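Local coordinates for protein oxidoreductase (Listeria innocua, PDB 3E18) that binds NAD and is probably a dehydrogenase of the Gfo/Idh/MocA family, with a substrate that is not known, at residues 107-112 with 324-329; 173-178 with 333-338; 202-207 with 228-233. All blocks are in the same frame, centred on the assembly; numbering follows the deposited sequence.

How the contacts relate
The chain builds its Rossmann domain first, and residues 107-112 on helix 102-115 meet 324-329, at the start of helix 325-344. Their meeting, contact 1, closes a loop of 211 residues. Residues 173-178 open contact 2 in the C-terminal domain and are met by 333-338, further along the same late helix. Contacts 1 and 2 therefore cross. Contact 3 joins 202-207 to 228-233, a short loop nested inside both. It touches contact 2, where Met173 packs on Val228 and Thr230, and Trp177 on Val228. Helix 325-344 thus ties the nucleotide-binding domain to helix 173-188, while contact 3 lies out at the subunit interface.

Contact 1 of 3, residues 107-112 with 324-329; sequences AIMDVA and QNEEVY
Met109 reaches across to Asn325, and this pair makes most of the contact between helix 102-115 and the start of helix 325-344. Together the two segments bury 145 Å², and Met109 supplies 79 Å² of it. The touching is done by the thioether. Met109 SD lies 3.9 Å from Asn325 CB, and Met109 CG is 4.0 Å from the same carbon. The two side chains run alongside each other, pointing opposite ways, and the sulfur lies beside CB of Asn325 and not against its amide. Met109 holds CG and SD in an extended run and then bends at chi3 (61°), which turns the methyl CE off the line of the chain. CE comes toward the carboxylate of Glu326, but that residue was modelled in two conformers and the approach is doubtful. Asn325 contributes 33 Å². Its polar end is engaged outside the two segments: ND2 gives a hydrogen bond to Phe119 O, at the start of the last strand of the parallel sheet. The amide is therefore held by the Rossmann domain while its CB carries the sulfur contact. No hydrogen bond joins the two segments directly. The new helix begins at Gln324, its N-cap. The carboxylate of Glu327 accepts from the backbone N of this N-cap residue: Gln324 N bonds Glu327 OE1 at 3.2 Å, nearly straight at 165°, from above the carboxylate plane. Glu327 OE1 also forms a salt bridge with Arg126. One turn along, Val328 and Tyr329 continue the packing on Leu105, and Tyr329 also touches Leu106. The segments thus form a helix-helix contact at the surface, in which the late helix of the chain returns to cover the last helix of the NAD-binding Rossmann fold.

Contact 2 of 3, residues 173-178 with 333-338; sequences MVLDWG and KLIEAI
Val174 and Leu175 meet Ile335 and Ile338 through aliphatic branches, and no flat group lies between them. The flat side chains of 173-178 face other partners. The indole of Trp177 stacks edge-to-face with His180, and Arg125 touches it too. The carboxylate of Asp176 makes a salt bridge through OD1 with Lys96, a residue that binds NAD. Across the contact, Ile335 CG2 is the methyl that both Val174 and Leu175 touch. It lies 3.9 Å from Val174 CG1 and 4.0 Å from Leu175 CD2. Both Val174 CG1 and Ile335 CG2 stand anti to their own backbone N, and this carries the two methyls into the gap between the helices. Val174 CG1 also reaches Ile338 CG2, more loosely at 4.4 Å. The axes stay 11.0 Å apart and run at 141°, roughly antiparallel. Residues 174-178 make a wider pi-type turn, and Met173 O accepts from both Trp177 N and Gly178 N. Leu182 of helix 173-188 packs on Ile335 and Ile338 as well. Strands 193-201 and 211-218 of the large mixed sheet receive Val174 and Ile338, so both helices lie packed against it.

Contact 3 of 3, residues 202-207 with 228-233; sequences FALGDE and VGTTNF
Leu204 and Thr231 meet tip to tip, and this apolar touch is the heart of the contact. Leu204 CD2 lies 3.8 Å from Thr231 CG2, and Leu204 CG is equally near that methyl, at 3.8 Å. Leu204 CD1 comes to 4.3 Å from Thr230 OG1, which is a loose approach and not a bond. Thr231 holds OG1 in the crowded position between its backbone N and carbonyl carbon (chi1 49°), so that CG2 is the branch turned to the leucine. The second subunit adds to this apolar patch: its Pro287 packs on Leu204, and its Met284 packs on Thr231.

Hydrogen bonds shape each side separately, and none crosses between the segments. Residues 202-205 form a type I beta turn, with Gly205 N bonded to Phe202 O at 3.1 Å. Gly205 has a positive phi (87°), a conformation that suits glycine. Asp210 serves both sides: its OD2 takes Leu204 N, and its backbone O takes Thr230 OG1. On the other segment, Thr231 N reaches Asn232 OD1 at 3.2 Å. The donor lies in the carbonyl plane, on a lone pair, although the N-H is bent at 140°.

Polar bonds to the second subunit form the last group. Lys242 of that subunit donates to both Thr231 OG1 and Asn232 OD1. Asn232 ND2 bonds Tyr240 OH of the same subunit. Asn232 OD1 is thus gripped by two donors, which should fix the rotation of its amide.

Aliphatic carbons join the two segments, while Thr231 OG1 and the Asn232 amide also bond to the second subunit. This suggests that the second subunit helps to hold the two loops in place.

Contact 1 of 3, residues 107-112 with 324-329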
loop_
_atom_site.group_PDB
_atom_site.type_symbol
_atom_site.label_atom_id
_atom_site.label_comp_id
_atom_site.label_asym_id
_atom_site.label_seq_id
_atom_site.Cartn_x
_atom_site.Cartn_y
_atom_site.Cartn_z
ATOM N N ALA A 107 -27.889 7.031 19.577
ATOM C CA ALA A 107 -28.930 6.705 20.556
ATOM C C ALA A 107 -28.418 6.726 21.995
ATOM O O ALA A 107 -29.061 7.313 22.865
ATOM C CB ALA A 107 -29.582 5.377 20.237
ATOM N N ILE A 108 -27.275 6.075 22.236
ATOM C CA ILE A 108 -26.635 6.073 23.543
ATOM C C ILE A 108 -26.253 7.476 24.012
ATOM O O ILE A 108 -26.532 7.840 25.156
ATOM C CB ILE A 108 -25.399 5.177 23.554
ATOM C CG1 ILE A 108 -25.817 3.723 23.347
ATOM C CG2 ILE A 108 -24.633 5.339 24.867
ATOM C CD1 ILE A 108 -24.633 2.764 23.251
ATOM N N MET A 109 -25.650 8.255 23.112
ATOM C CA MET A 109 -25.304 9.653 23.363
ATOM C C MET A 109 -26.517 10.486 23.797
ATOM O O MET A 109 -26.431 11.271 24.758
ATOM C CB MET A 109 -24.628 10.279 22.124
ATOM C CG MET A 109 -23.150 9.853 21.895
ATOM S SD MET A 109 -22.452 10.294 20.265
ATOM C CE MET A 109 -22.579 12.077 20.280
ATOM N N ASP A 110 -27.632 10.297 23.092
ATOM C CA ASP A 110 -28.910 10.930 23.429
ATOM C C ASP A 110 -29.389 10.574 24.837
ATOM O O ASP A 110 -29.730 11.454 25.609
ATOM C CB ASP A 110 -29.982 10.545 22.409
ATOM C CG ASP A 110 -29.830 11.275 21.082
ATOM O OD1 ASP A 110 -29.134 12.314 21.021
ATOM O OD2 ASP A 110 -30.421 10.794 20.096
ATOM N N VAL A 111 -29.397 9.286 25.158
ATOM C CA VAL A 111 -29.784 8.823 26.488
ATOM C C VAL A 111 -28.865 9.415 27.570
ATOM O O VAL A 111 -29.360 9.948 28.550
ATOM C CB VAL A 111 -29.851 7.269 26.578
ATOM C CG1 VAL A 111 -30.129 6.807 28.012
ATOM C CG2 VAL A 111 -30.925 6.719 25.628
ATOM N N ALA A 112 -27.547 9.350 27.370
ATOM C CA ALA A 112 -26.569 9.878 28.348
ATOM C C ALA A 112 -26.821 11.359 28.640
ATOM O O ALA A 112 -26.801 11.791 29.797
ATOM C CB ALA A 112 -25.133 9.663 27.849
ATOM N N GLN A 324 -13.470 11.462 23.100
ATOM C CA GLN A 324 -14.729 12.161 22.949
ATOM C C GLN A 324 -15.686 11.323 22.120
ATOM O O GLN A 324 -15.265 10.656 21.179
ATOM C CB GLN A 324 -14.484 13.521 22.286
ATOM C CG GLN A 324 -13.563 14.388 23.116
ATOM C CD GLN A 324 -13.767 15.866 22.890
ATOM O OE1 GLN A 324 -14.783 16.434 23.298
ATOM N NE2 GLN A 324 -12.790 16.509 22.257
ATOM N N ASN A 325 -16.970 11.353 22.476
ATOM C CA ASN A 325 -17.970 10.495 21.836
ATOM C C ASN A 325 -18.184 10.831 20.365
ATOM O O ASN A 325 -18.406 9.939 19.553
ATOM C CB ASN A 325 -19.291 10.542 22.607
ATOM C CG ASN A 325 -19.232 9.758 23.899
ATOM O OD1 ASN A 325 -18.533 8.754 23.993
ATOM N ND2 ASN A 325 -19.970 10.209 24.902
ATOM N N GLU A 326 -18.095 12.116 20.041
ATOM C CA GLU A 326 -18.210 12.596 18.667
ATOM C C GLU A 326 -17.082 12.059 17.777
ATOM O O GLU A 326 -17.285 11.795 16.589
ATOM C CB GLU A 326 -18.275 14.129 18.634
ATOM C CG GLU A 326 -17.675 14.847 19.852
ATOM C CD GLU A 326 -18.611 14.886 21.066
ATOM O OE1 GLU A 326 -18.181 14.452 22.154
ATOM O OE2 GLU A 326 -19.773 15.333 20.931
ATOM N N GLU A 327 -15.895 11.888 18.364
ATOM C CA GLU A 327 -14.771 11.265 17.670
ATOM C C GLU A 327 -15.070 9.793 17.420
ATOM O O GLU A 327 -14.823 9.276 16.336
ATOM C CB GLU A 327 -13.481 11.362 18.494
ATOM C CG GLU A 327 -12.971 12.758 18.747
ATOM C CD GLU A 327 -11.830 12.806 19.765
ATOM O OE1 GLU A 327 -11.608 11.835 20.520
ATOM O OE2 GLU A 327 -11.140 13.830 19.810
ATOM N N VAL A 328 -15.602 9.131 18.443
ATOM C CA VAL A 328 -15.944 7.713 18.384
ATOM C C VAL A 328 -17.012 7.453 17.303
ATOM O O VAL A 328 -16.924 6.453 16.566
ATOM C CB VAL A 328 -16.337 7.185 19.804
ATOM C CG1 VAL A 328 -16.767 5.736 19.781
ATOM C CG2 VAL A 328 -15.167 7.335 20.749
ATOM N N TYR A 329 -17.962 8.391 17.199
ATOM C CA TYR A 329 -18.997 8.433 16.157
ATOM C C TYR A 329 -18.409 8.495 14.742
ATOM O O TYR A 329 -18.816 7.720 13.866
ATOM C CB TYR A 329 -19.944 9.628 16.390
ATOM C CG TYR A 329 -20.995 9.817 15.309
ATOM C CD1 TYR A 329 -22.018 8.884 15.138
ATOM C CD2 TYR A 329 -20.962 10.928 14.455
ATOM C CE1 TYR A 329 -22.979 9.038 14.142
ATOM C CE2 TYR A 329 -21.933 11.102 13.455
ATOM C CZ TYR A 329 -22.932 10.149 13.309
ATOM O OH TYR A 329 -23.889 10.281 12.335
#

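Contact 2 of 3, residues 173-178 with 333-338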
loop_
_atom_site.group_PDB
_atom_site.type_symbol
_atom_site.label_atom_id
_atom_site.label_comp_id
_atom_site.label_asym_id
_atom_site.label_seq_id
_atom_site.Cartn_x
_atom_site.Cartn_y
_atom_site.Cartn_z
ATOM N N MET A 173 -11.859 -8.513 11.718
ATOM C CA MET A 173 -10.726 -7.641 12.033
ATOM C C MET A 173 -10.970 -6.136 11.891
ATOM O O MET A 173 -10.314 -5.345 12.583
ATOM C CB MET A 173 -9.461 -8.071 11.273
ATOM C CG MET A 173 -8.775 -9.323 11.839
ATOM S SD MET A 173 -8.286 -9.274 13.608
ATOM C CE MET A 173 -9.425 -10.478 14.224
ATOM N N VAL A 174 -11.873 -5.731 10.999
ATOM C CA VAL A 174 -12.239 -4.307 10.912
ATOM C C VAL A 174 -12.751 -3.842 12.291
ATOM O O VAL A 174 -12.317 -2.830 12.836
ATOM C CB VAL A 174 -13.299 -4.047 9.823
ATOM C CG1 VAL A 174 -13.749 -2.593 9.839
ATOM C CG2 VAL A 174 -12.760 -4.394 8.428
ATOM N N LEU A 175 -13.646 -4.632 12.870
ATOM C CA LEU A 175 -14.263 -4.305 14.148
ATOM C C LEU A 175 -13.351 -4.567 15.358
ATOM O O LEU A 175 -13.542 -4.003 16.426
ATOM C CB LEU A 175 -15.608 -5.042 14.263
ATOM C CG LEU A 175 -16.688 -4.461 13.342
ATOM C CD1 LEU A 175 -17.949 -5.327 13.341
ATOM C CD2 LEU A 175 -17.020 -3.051 13.761
ATOM N N ASP A 176 -12.343 -5.406 15.175
ATOM C CA ASP A 176 -11.446 -5.763 16.264
ATOM C C ASP A 176 -10.241 -4.817 16.309
ATOM O O ASP A 176 -10.126 -3.997 17.209
ATOM C CB ASP A 176 -11.003 -7.212 16.094
ATOM C CG ASP A 176 -10.271 -7.757 17.302
ATOM O OD1 ASP A 176 -10.065 -7.021 18.291
ATOM O OD2 ASP A 176 -9.888 -8.942 17.258
ATOM N N TRP A 177 -9.350 -4.927 15.335
ATOM C CA TRP A 177 -8.156 -4.098 15.309
ATOM C C TRP A 177 -8.382 -2.802 14.542
ATOM O O TRP A 177 -7.806 -1.764 14.866
ATOM C CB TRP A 177 -7.005 -4.874 14.693
ATOM C CG TRP A 177 -6.082 -5.458 15.692
ATOM C CD1 TRP A 177 -5.970 -6.778 16.037
ATOM C CD2 TRP A 177 -5.129 -4.750 16.495
ATOM N NE1 TRP A 177 -5.005 -6.935 17.004
ATOM C CE2 TRP A 177 -4.471 -5.706 17.302
ATOM C CE3 TRP A 177 -4.759 -3.401 16.604
ATOM C CZ2 TRP A 177 -3.468 -5.356 18.209
ATOM C CZ3 TRP A 177 -3.751 -3.057 17.502
ATOM C CH2 TRP A 177 -3.125 -4.031 18.293
ATOM N N GLY A 178 -9.216 -2.867 13.518
ATOM C CA GLY A 178 -9.469 -1.699 12.673
ATOM C C GLY A 178 -9.916 -0.495 13.458
ATOM O O GLY A 178 -9.428 0.606 13.226
ATOM N N LYS A 333 -18.706 5.800 11.658
ATOM C CA LYS A 333 -19.088 6.192 10.310
ATOM C C LYS A 333 -18.020 5.785 9.287
ATOM O O LYS A 333 -18.352 5.419 8.158
ATOM C CB LYS A 333 -19.297 7.702 10.244
ATOM C CG LYS A 333 -20.670 8.186 10.670
ATOM C CD LYS A 333 -20.805 9.688 10.429
ATOM C CE LYS A 333 -21.226 10.039 8.998
ATOM N NZ LYS A 333 -22.629 9.615 8.675
ATOM N N LEU A 334 -16.749 5.838 9.690
ATOM C CA LEU A 334 -15.644 5.419 8.821
ATOM C C LEU A 334 -15.656 3.908 8.605
ATOM O O LEU A 334 -15.449 3.437 7.488
ATOM C CB LEU A 334 -14.282 5.895 9.373
ATOM C CG LEU A 334 -12.981 5.573 8.614
ATOM C CD1 LEU A 334 -13.088 5.953 7.159
ATOM C CD2 LEU A 334 -11.796 6.302 9.231
ATOM N N ILE A 335 -15.917 3.156 9.666
ATOM C CA ILE A 335 -16.077 1.713 9.560
ATOM C C ILE A 335 -17.236 1.320 8.617
ATOM O O ILE A 335 -17.118 0.379 7.814
ATOM C CB ILE A 335 -16.243 1.086 10.957
ATOM C CG1 ILE A 335 -14.897 1.103 11.691
ATOM C CG2 ILE A 335 -16.761 -0.342 10.861
ATOM C CD1 ILE A 335 -14.993 0.799 13.202
ATOM N N GLU A 336 -18.336 2.069 8.697
ATOM C CA GLU A 336 -19.476 1.882 7.803
ATOM C C GLU A 336 -19.107 2.171 6.342
ATOM O O GLU A 336 -19.482 1.395 5.452
ATOM C CB GLU A 336 -20.654 2.739 8.259
ATOM C CG GLU A 336 -21.280 2.218 9.547
ATOM C CD GLU A 336 -22.310 3.149 10.146
ATOM O OE1 GLU A 336 -22.278 4.376 9.886
ATOM O OE2 GLU A 336 -23.167 2.636 10.883
ATOM N N ALA A 337 -18.362 3.260 6.108
ATOM C CA ALA A 337 -17.804 3.568 4.776
ATOM C C ALA A 337 -16.885 2.463 4.257
ATOM O O ALA A 337 -16.921 2.129 3.078
ATOM C CB ALA A 337 -17.074 4.893 4.782
ATOM N N ILE A 338 -16.084 1.886 5.147
ATOM C CA ILE A 338 -15.144 0.832 4.759
ATOM C C ILE A 338 -15.915 -0.391 4.291
ATOM O O ILE A 338 -15.605 -0.960 3.239
ATOM C CB ILE A 338 -14.181 0.496 5.926
ATOM C CG1 ILE A 338 -13.077 1.555 5.989
ATOM C CG2 ILE A 338 -13.578 -0.904 5.792
ATOM C CD1 ILE A 338 -12.264 1.531 7.274
#

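Contact 3 of 3, residues 202-207 with 228-233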
loop_
_atom_site.group_PDB
_atom_site.type_symbol
_atom_site.label_atom_id
_atom_site.label_comp_id
_atom_site.label_asym_id
_atom_site.label_seq_id
_atom_site.Cartn_x
_atom_site.Cartn_y
_atom_site.Cartn_z
ATOM N N PHE A 202 -10.882 -12.621 3.107
ATOM C CA PHE A 202 -11.619 -13.787 3.571
ATOM C C PHE A 202 -10.834 -15.037 3.233
ATOM O O PHE A 202 -11.405 -16.062 2.849
ATOM C CB PHE A 202 -12.995 -13.847 2.919
ATOM C CG PHE A 202 -13.913 -12.754 3.352
ATOM C CD1 PHE A 202 -14.639 -12.865 4.531
ATOM C CD2 PHE A 202 -14.080 -11.617 2.562
ATOM C CE1 PHE A 202 -15.499 -11.857 4.931
ATOM C CE2 PHE A 202 -14.937 -10.606 2.958
ATOM C CZ PHE A 202 -15.649 -10.726 4.150
ATOM N N ALA A 203 -9.518 -14.945 3.399
ATOM C CA ALA A 203 -8.593 -16.006 3.034
ATOM C C ALA A 203 -8.688 -17.199 3.982
ATOM O O ALA A 203 -8.302 -18.318 3.627
ATOM C CB ALA A 203 -7.182 -15.471 3.003
ATOM N N LEU A 204 -9.197 -16.963 5.187
ATOM C CA LEU A 204 -9.403 -18.050 6.138
ATOM C C LEU A 204 -10.733 -18.777 5.930
ATOM O O LEU A 204 -10.931 -19.884 6.440
ATOM C CB LEU A 204 -9.257 -17.552 7.576
ATOM C CG LEU A 204 -7.827 -17.186 7.984
ATOM C CD1 LEU A 204 -7.762 -16.829 9.445
ATOM C CD2 LEU A 204 -6.843 -18.303 7.670
ATOM N N GLY A 205 -11.634 -18.156 5.177
ATOM C CA GLY A 205 -12.908 -18.780 4.825
ATOM C C GLY A 205 -14.030 -18.585 5.828
ATOM O O GLY A 205 -15.053 -19.264 5.745
ATOM N N ASP A 206 -13.849 -17.650 6.761
ATOM C CA ASP A 206 -14.879 -17.316 7.746
ATOM C C ASP A 206 -15.939 -16.408 7.154
ATOM O O ASP A 206 -15.751 -15.844 6.071
ATOM C CB ASP A 206 -14.259 -16.651 8.977
ATOM C CG ASP A 206 -13.622 -17.645 9.914
ATOM O OD1 ASP A 206 -14.308 -18.605 10.328
ATOM O OD2 ASP A 206 -12.432 -17.464 10.243
ATOM N N GLU A 207 -17.053 -16.257 7.870
ATOM C CA GLU A 207 -18.134 -15.357 7.433
ATOM C C GLU A 207 -17.790 -13.888 7.690
ATOM O O GLU A 207 -18.413 -12.976 7.120
ATOM C CB GLU A 207 -19.474 -15.740 8.086
ATOM C CG GLU A 207 -19.481 -15.675 9.614
ATOM C CD GLU A 207 -20.819 -16.069 10.221
ATOM O OE1 GLU A 207 -21.135 -17.284 10.234
ATOM O OE2 GLU A 207 -21.542 -15.167 10.699
ATOM N N VAL A 228 -4.815 -4.447 8.471
ATOM C CA VAL A 228 -4.679 -5.493 9.479
ATOM C C VAL A 228 -4.607 -6.768 8.698
ATOM O O VAL A 228 -5.335 -6.942 7.722
ATOM C CB VAL A 228 -5.882 -5.545 10.463
ATOM C CG1 VAL A 228 -5.784 -6.765 11.418
ATOM C CG2 VAL A 228 -5.956 -4.284 11.302
ATOM N N GLY A 229 -3.739 -7.680 9.116
ATOM C CA GLY A 229 -3.707 -8.974 8.484
ATOM C C GLY A 229 -3.432 -10.003 9.561
ATOM O O GLY A 229 -2.684 -9.728 10.503
ATOM N N THR A 230 -4.052 -11.171 9.422
ATOM C CA THR A 230 -3.882 -12.277 10.375
ATOM C C THR A 230 -3.360 -13.522 9.675
ATOM O O THR A 230 -3.362 -14.621 10.245
ATOM C CB THR A 230 -5.199 -12.602 11.152
ATOM O OG1 THR A 230 -6.284 -12.862 10.239
ATOM C CG2 THR A 230 -5.579 -11.464 12.077
ATOM N N THR A 231 -2.876 -13.339 8.447
ATOM C CA THR A 231 -2.387 -14.445 7.605
ATOM C C THR A 231 -0.996 -14.115 7.045
ATOM O O THR A 231 -0.610 -14.581 5.969
ATOM C CB THR A 231 -3.351 -14.698 6.421
ATOM O OG1 THR A 231 -3.647 -13.449 5.767
ATOM C CG2 THR A 231 -4.653 -15.294 6.915
ATOM N N ASN A 232 -0.262 -13.279 7.777
ATOM C CA ASN A 232 1.006 -12.744 7.313
ATOM C C ASN A 232 2.146 -13.358 8.099
ATOM O O ASN A 232 2.426 -12.944 9.223
ATOM C CB ASN A 232 1.030 -11.238 7.508
ATOM C CG ASN A 232 -0.130 -10.556 6.840
ATOM O OD1 ASN A 232 -1.290 -10.901 7.073
ATOM N ND2 ASN A 232 0.173 -9.574 6.005
ATOM N N PHE A 233 2.814 -14.327 7.486
ATOM C CA PHE A 233 3.914 -15.051 8.127
ATOM C C PHE A 233 5.184 -14.205 8.178
ATOM O O PHE A 233 6.135 -14.518 8.894
ATOM C CB PHE A 233 4.141 -16.390 7.425
ATOM C CG PHE A 233 2.988 -17.343 7.566
ATOM C CD1 PHE A 233 2.888 -18.171 8.690
ATOM C CD2 PHE A 233 2.012 -17.430 6.577
ATOM C CE1 PHE A 233 1.826 -19.048 8.833
ATOM C CE2 PHE A 233 0.945 -18.306 6.707
ATOM C CZ PHE A 233 0.850 -19.121 7.846
#